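Local coordinates for protein Udp-n-acetylglucosamine pyrophosphorylase (Trypanosoma brucei, PDB 4BQH) that probably catalyses the transfer of a uridylyl group from UTP to N-acetyl-alpha-D-glucosamine 1-phosphate, yielding UDP-N-acetylglucosamine and diphosphate, at residues E412-H415 / P416-S420; V292-G295 / Y296-E300; P520-I523 / H524-R528. All blocks are in the same frame, centred on the assembly; numbering follows the deposited sequence.

Contact 1 of 3, residues E412-H415 / P416-S420; sequences ECDH and PPKDS
Asp414 and Pro417 face each other across a cis-proline (type VIb) turn with His415 and Pro416 at its centre, just after a short 3-10 segment ends at Cys413. The peptide bond between His415 and Pro416 is cis, which makes the bend sharp; Pro416 O comes to 3.4 Å from Asp414 CB. Pro417 closes the turn with its CD 3.6 Å from Asp414 O, and because a proline nitrogen carries no hydrogen, the approach of Asp414 O to Pro417 N cannot be a hydrogen bond. From there the chain runs on extended through Lys418. Lys418 CG packs 3.7 Å from Asp414 OD2, and a water links the Asp414 carboxylate to the Lys418 backbone, donating to OD2 (2.8 Å) and accepting from N (3.0 Å). The Lys418 chain then bends at its last two torsions (chi3 -54°, chi4 94°), carrying the ammonium away from the carboxylate, to a weak hydrogen bond with Gly421 O. Asp414 OD1 is held by His303 NE2, so each carboxylate oxygen has its own partner. With Lys418 NZ 6.1 Å from Asp414 OD2, the opposite charges probably attract only weakly: water and His303, not a salt bridge to Lys418, hold the carboxylate in this surface loop between strands 394-400 and 423-427.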
# COMPACT_ATOMS: atom_id res chain seq x y z
N GLU A 412 11.02 1.37 20.08
CA GLU A 412 11.81 2.57 20.40
C GLU A 412 10.96 3.84 20.42
O GLU A 412 11.41 4.88 20.89
CB GLU A 412 12.97 2.70 19.42
CG GLU A 412 13.90 1.50 19.52
CD GLU A 412 15.07 1.60 18.59
OE1 GLU A 412 15.26 2.65 17.96
OE2 GLU A 412 15.83 0.61 18.50
N CYS A 413 9.71 3.73 19.95
CA CYS A 413 8.80 4.86 19.95
C CYS A 413 8.23 5.15 21.34
O CYS A 413 7.66 6.22 21.55
CB CYS A 413 7.62 4.59 19.00
SG CYS A 413 8.11 4.45 17.26
N ASP A 414 8.30 4.19 22.25
CA ASP A 414 7.75 4.39 23.60
C ASP A 414 8.86 4.45 24.65
O ASP A 414 9.83 3.70 24.57
CB ASP A 414 6.74 3.29 23.96
CG ASP A 414 5.49 3.32 23.08
OD1 ASP A 414 4.96 4.42 22.81
OD2 ASP A 414 5.05 2.22 22.65
N HIS A 415 8.71 5.34 25.62
CA HIS A 415 9.68 5.49 26.71
C HIS A 415 8.98 5.44 28.04
O HIS A 415 8.39 6.43 28.44
CB HIS A 415 10.43 6.81 26.55
CG HIS A 415 10.93 7.01 25.16
ND1 HIS A 415 12.07 6.46 24.72
CD2 HIS A 415 10.35 7.64 24.07
CE1 HIS A 415 12.23 6.75 23.42
NE2 HIS A 415 11.18 7.48 23.02
N PRO A 416 9.02 4.28 28.73
CA PRO A 416 9.63 3.01 28.35
C PRO A 416 8.74 2.22 27.36
O PRO A 416 7.54 2.54 27.23
CB PRO A 416 9.70 2.26 29.69
CG PRO A 416 8.47 2.71 30.39
CD PRO A 416 8.35 4.18 30.05
N PRO A 417 9.31 1.21 26.68
CA PRO A 417 8.47 0.34 25.86
C PRO A 417 7.35 -0.28 26.69
O PRO A 417 7.53 -0.50 27.89
CB PRO A 417 9.43 -0.75 25.41
CG PRO A 417 10.77 -0.10 25.42
CD PRO A 417 10.73 0.83 26.60
N LYS A 418 6.21 -0.54 26.06
CA LYS A 418 5.11 -1.26 26.69
C LYS A 418 5.50 -2.71 26.91
O LYS A 418 6.17 -3.31 26.06
CB LYS A 418 3.86 -1.22 25.80
CG LYS A 418 3.47 0.18 25.34
CD LYS A 418 2.00 0.30 24.95
CE LYS A 418 1.55 -0.72 23.90
NZ LYS A 418 0.95 -1.93 24.53
N ASP A 419 5.06 -3.29 28.03
CA ASP A 419 5.31 -4.70 28.32
C ASP A 419 4.81 -5.59 27.19
O ASP A 419 5.45 -6.58 26.86
CB ASP A 419 4.61 -5.12 29.62
CG ASP A 419 5.32 -4.63 30.87
OD1 ASP A 419 6.55 -4.34 30.83
OD2 ASP A 419 4.64 -4.54 31.91
N SER A 420 3.67 -5.24 26.60
CA SER A 420 3.07 -6.08 25.57
C SER A 420 3.50 -5.63 24.16
O SER A 420 3.05 -6.21 23.16
CB SER A 420 1.54 -6.09 25.71
OG SER A 420 1.02 -4.80 25.50
O HOH W 1 6.43 -0.14 23.13

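Contact 2 of 3, residues V292-G295 / Y296-E300; sequences VFIG and YAIEE
Tyr296 N donates to Val292 O (2.8 Å), the first of four successive i to i+4 bonds of an alpha-helix. Ala297 N follows to Phe293 O at 3.1 Å, Ile298 N to Ile294 O at 3.0 Å and Glu299 N to Gly295 O at 2.9 Å, the last with an N-H...O angle of 167°. One step on, Glu300 N takes Tyr296 O. At the other end, Asp290 OD1 accepts from Val292 N and, weakly, from Phe293 N, near the start of helix 291-300. Side-chain carbon also lies against two of the bonded carbonyls: Ile298 CG1 is 3.4 Å from Ile294 O, and Glu299 CG the same distance from Gly295 O. Ile294 and Ile298 point the same way, one turn apart, and touch through CG2 and CD1 at 3.8 Å; a chi1 of -71° sets Ile298 CG1 beside its own N, leaning back over the preceding turn. Phe293 and Ala297 pack on strands 304-309 and 359-363, the Tyr296 ring meets that of Phe83 and packs on strands 304-309 and 423-427, while Ile298 meets helix 95-110. Glu300 OE1 forms a salt bridge with Arg424 NE. With the carbonyls of 292-296 bonded within the helix and its first N-H groups turned to Asp290, the helix can offer hydrocarbon to the sheet and keep a carboxylate for Arg424 at its far end.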
# COMPACT_ATOMS: atom_id res chain seq x y z
N VAL A 292 -11.86 -0.48 11.36
CA VAL A 292 -11.52 -1.56 12.33
C VAL A 292 -9.99 -1.62 12.54
O VAL A 292 -9.52 -1.76 13.67
CB VAL A 292 -12.08 -2.92 11.89
CG1 VAL A 292 -11.64 -4.06 12.82
CG2 VAL A 292 -13.60 -2.84 11.80
N PHE A 293 -9.25 -1.52 11.44
CA PHE A 293 -7.77 -1.50 11.45
C PHE A 293 -7.30 -0.31 12.30
O PHE A 293 -6.47 -0.45 13.19
CB PHE A 293 -7.36 -1.30 9.98
CG PHE A 293 -5.93 -1.63 9.64
CD1 PHE A 293 -5.13 -2.45 10.42
CD2 PHE A 293 -5.42 -1.17 8.43
CE1 PHE A 293 -3.82 -2.78 10.00
CE2 PHE A 293 -4.12 -1.49 8.01
CZ PHE A 293 -3.33 -2.29 8.81
N ILE A 294 -7.89 0.86 12.05
CA ILE A 294 -7.57 2.09 12.80
C ILE A 294 -7.95 1.98 14.28
O ILE A 294 -7.15 2.35 15.16
CB ILE A 294 -8.24 3.31 12.14
CG1 ILE A 294 -7.66 3.52 10.72
CG2 ILE A 294 -8.09 4.57 13.00
CD1 ILE A 294 -8.58 4.39 9.85
N GLY A 295 -9.15 1.49 14.55
CA GLY A 295 -9.62 1.33 15.94
C GLY A 295 -8.75 0.35 16.72
O GLY A 295 -8.40 0.60 17.88
N TYR A 296 -8.36 -0.74 16.05
CA TYR A 296 -7.45 -1.71 16.67
C TYR A 296 -6.12 -1.06 17.02
O TYR A 296 -5.59 -1.26 18.12
CB TYR A 296 -7.23 -2.88 15.69
CG TYR A 296 -6.39 -4.02 16.20
CD1 TYR A 296 -6.68 -4.69 17.40
CD2 TYR A 296 -5.34 -4.49 15.42
CE1 TYR A 296 -5.89 -5.78 17.82
CE2 TYR A 296 -4.54 -5.56 15.83
CZ TYR A 296 -4.82 -6.19 17.01
OH TYR A 296 -4.00 -7.25 17.33
N ALA A 297 -5.54 -0.28 16.11
CA ALA A 297 -4.27 0.38 16.42
C ALA A 297 -4.42 1.29 17.64
O ALA A 297 -3.57 1.30 18.52
CB ALA A 297 -3.77 1.18 15.22
N ILE A 298 -5.52 2.04 17.68
CA ILE A 298 -5.74 3.01 18.75
C ILE A 298 -5.91 2.30 20.10
O ILE A 298 -5.25 2.68 21.10
CB ILE A 298 -6.92 3.93 18.44
CG1 ILE A 298 -6.51 4.88 17.30
CG2 ILE A 298 -7.32 4.74 19.68
CD1 ILE A 298 -7.66 5.65 16.66
N GLU A 299 -6.78 1.29 20.13
CA GLU A 299 -7.09 0.60 21.39
C GLU A 299 -5.92 -0.22 21.89
O GLU A 299 -5.74 -0.36 23.12
CB GLU A 299 -8.39 -0.23 21.24
CG GLU A 299 -9.64 0.66 21.05
CD GLU A 299 -9.95 1.58 22.24
OE1 GLU A 299 -9.73 1.20 23.40
OE2 GLU A 299 -10.40 2.72 22.01
N GLU A 300 -5.06 -0.70 20.97
CA GLU A 300 -3.85 -1.46 21.35
C GLU A 300 -2.65 -0.57 21.72
O GLU A 300 -1.65 -1.06 22.26
CB GLU A 300 -3.42 -2.42 20.22
CG GLU A 300 -4.45 -3.53 19.96
CD GLU A 300 -4.61 -4.53 21.12
OE1 GLU A 300 -3.62 -4.88 21.79
OE2 GLU A 300 -5.74 -4.98 21.36

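Contact 3 of 3, residues P520-I523 / H524-R528; sequences PRVI and HQLLR
Arg521 lays its guanidinium over the side chain of Gln525, one helical turn further on. Gln525 CG sits 3.3 Å from the guanidinium plane, offset toward its rim, and the guanidinium and amide planes are only 19° apart, a stacked pairing although the two chains cross at about a right angle. The closest side-chain atoms of the pair are Arg521 NH2 and Gln525 CG, at 3.4 Å. At the guanidinium edge, in its plane, stands His524 ND1, 3.4 Å from Arg521 NH1. Arg528 CG covers one face of the His524 ring, 3.8 Å above its centre.

Torsions put these groups together. The Arg521 chain leaves with CG opposite its own nitrogen (chi1 171°) and folds at chi2 (81°), which brings the guanidinium forward along the helix, while the Gln525 chain runs extended beyond CG. On the flank turned to the protein two aliphatic pairs, each four residues apart, lie side by side and point the same way: Val522 CG1 meets Leu526 CD1 at 3.8 Å, and Ile523 CG2 meets Leu527 CD1 at 3.7 Å.

Beneath these side chains, backbone hydrogen bonds fix the spacing. Gln525 N donates to Arg521 O and Leu526 N to Val522 O (2.9 Å), flanked by the equivalent bonds of His524 to Pro520 and Leu527 to Ile523.

Helix 519-528 is the crossover of a beta-alpha-beta unit between strands 501-504 and 533-536. Val522 faces Ile534 and Ile536 of strand 533-536 and also meets Leu463 of helix 448-471; Ile523 and Leu526 share Leu467 of that helix, while Leu526 and Leu527 reach across to helix 485-497.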
# COMPACT_ATOMS: atom_id res chain seq x y z
N PRO A 520 -35.50 -2.22 -3.18
CA PRO A 520 -36.68 -2.31 -4.05
C PRO A 520 -36.29 -2.63 -5.50
O PRO A 520 -36.89 -3.51 -6.09
CB PRO A 520 -37.31 -0.92 -3.95
CG PRO A 520 -36.95 -0.47 -2.56
CD PRO A 520 -35.53 -0.99 -2.35
N ARG A 521 -35.28 -1.93 -6.02
CA ARG A 521 -34.84 -2.10 -7.40
C ARG A 521 -34.21 -3.48 -7.63
O ARG A 521 -34.47 -4.14 -8.64
CB ARG A 521 -33.86 -0.98 -7.77
CG ARG A 521 -33.15 -1.14 -9.11
CD ARG A 521 -34.02 -0.70 -10.28
NE ARG A 521 -33.52 -1.26 -11.54
CZ ARG A 521 -34.20 -2.10 -12.31
NH1 ARG A 521 -35.43 -2.48 -11.97
NH2 ARG A 521 -33.66 -2.55 -13.44
N VAL A 522 -33.37 -3.91 -6.69
CA VAL A 522 -32.73 -5.24 -6.74
C VAL A 522 -33.78 -6.35 -6.76
O VAL A 522 -33.74 -7.25 -7.62
CB VAL A 522 -31.80 -5.43 -5.52
CG1 VAL A 522 -31.33 -6.89 -5.39
CG2 VAL A 522 -30.63 -4.46 -5.62
N ILE A 523 -34.73 -6.28 -5.83
CA ILE A 523 -35.78 -7.27 -5.76
C ILE A 523 -36.62 -7.33 -7.06
O ILE A 523 -36.91 -8.42 -7.53
CB ILE A 523 -36.68 -7.07 -4.51
CG1 ILE A 523 -35.89 -7.52 -3.28
CG2 ILE A 523 -37.97 -7.87 -4.61
CD1 ILE A 523 -36.56 -7.18 -1.96
N HIS A 524 -36.93 -6.16 -7.62
CA HIS A 524 -37.69 -6.06 -8.88
C HIS A 524 -36.93 -6.79 -9.97
O HIS A 524 -37.50 -7.60 -10.69
CB HIS A 524 -37.91 -4.60 -9.23
CG HIS A 524 -38.83 -4.38 -10.42
ND1 HIS A 524 -38.37 -4.15 -11.67
CD2 HIS A 524 -40.21 -4.34 -10.49
CE1 HIS A 524 -39.42 -3.98 -12.50
NE2 HIS A 524 -40.54 -4.11 -11.78
N GLN A 525 -35.63 -6.52 -10.09
CA GLN A 525 -34.80 -7.20 -11.12
C GLN A 525 -34.77 -8.70 -10.94
O GLN A 525 -34.88 -9.43 -11.92
CB GLN A 525 -33.36 -6.73 -11.04
CG GLN A 525 -33.15 -5.31 -11.51
CD GLN A 525 -31.73 -4.85 -11.24
OE1 GLN A 525 -31.39 -4.47 -10.10
NE2 GLN A 525 -30.89 -4.91 -12.26
N LEU A 526 -34.58 -9.15 -9.70
CA LEU A 526 -34.45 -10.56 -9.39
C LEU A 526 -35.73 -11.34 -9.69
O LEU A 526 -35.67 -12.46 -10.20
CB LEU A 526 -33.98 -10.82 -7.95
CG LEU A 526 -32.55 -10.38 -7.65
CD1 LEU A 526 -32.30 -10.51 -6.16
CD2 LEU A 526 -31.53 -11.21 -8.44
N LEU A 527 -36.87 -10.72 -9.39
CA LEU A 527 -38.14 -11.41 -9.62
C LEU A 527 -38.67 -11.29 -11.05
O LEU A 527 -39.46 -12.13 -11.47
CB LEU A 527 -39.22 -11.00 -8.60
CG LEU A 527 -38.88 -11.05 -7.11
CD1 LEU A 527 -40.01 -10.46 -6.28
CD2 LEU A 527 -38.54 -12.45 -6.63
N ARG A 528 -38.25 -10.26 -11.79
CA ARG A 528 -38.77 -10.02 -13.14
C ARG A 528 -37.86 -10.53 -14.26
O ARG A 528 -38.32 -11.17 -15.20
CB ARG A 528 -39.05 -8.54 -13.37
CG ARG A 528 -40.04 -7.87 -12.41
CD ARG A 528 -41.32 -8.67 -12.25
NE ARG A 528 -42.05 -8.80 -13.53
CZ ARG A 528 -43.21 -9.44 -13.69
NH1 ARG A 528 -43.80 -10.03 -12.65
NH2 ARG A 528 -43.77 -9.50 -14.91

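Contact 1 lies at the surface, contact 2 is largely buried, and contact 3 is an amphipathic helix with one side inward and the other exposed. Contacts 2 and 3 share the i to i+4 backbone bonding that contact 1 lacks, its turn relying on a cis proline and water instead. Contacts 1 and 2, with centres about 17 Å apart, meet where Lys418 NZ packs 3.6 Å from Glu300 O, and Arg424 serves both, bonding to Ser420 O and Glu300. Contact 3 stands apart, its nearest atoms about 24 Å from contact 2, and packs on different helices and strands; its polar side chains gather mostly on the exposed flank, whereas the charged end of contact 2 is tied to a strand of the sheet.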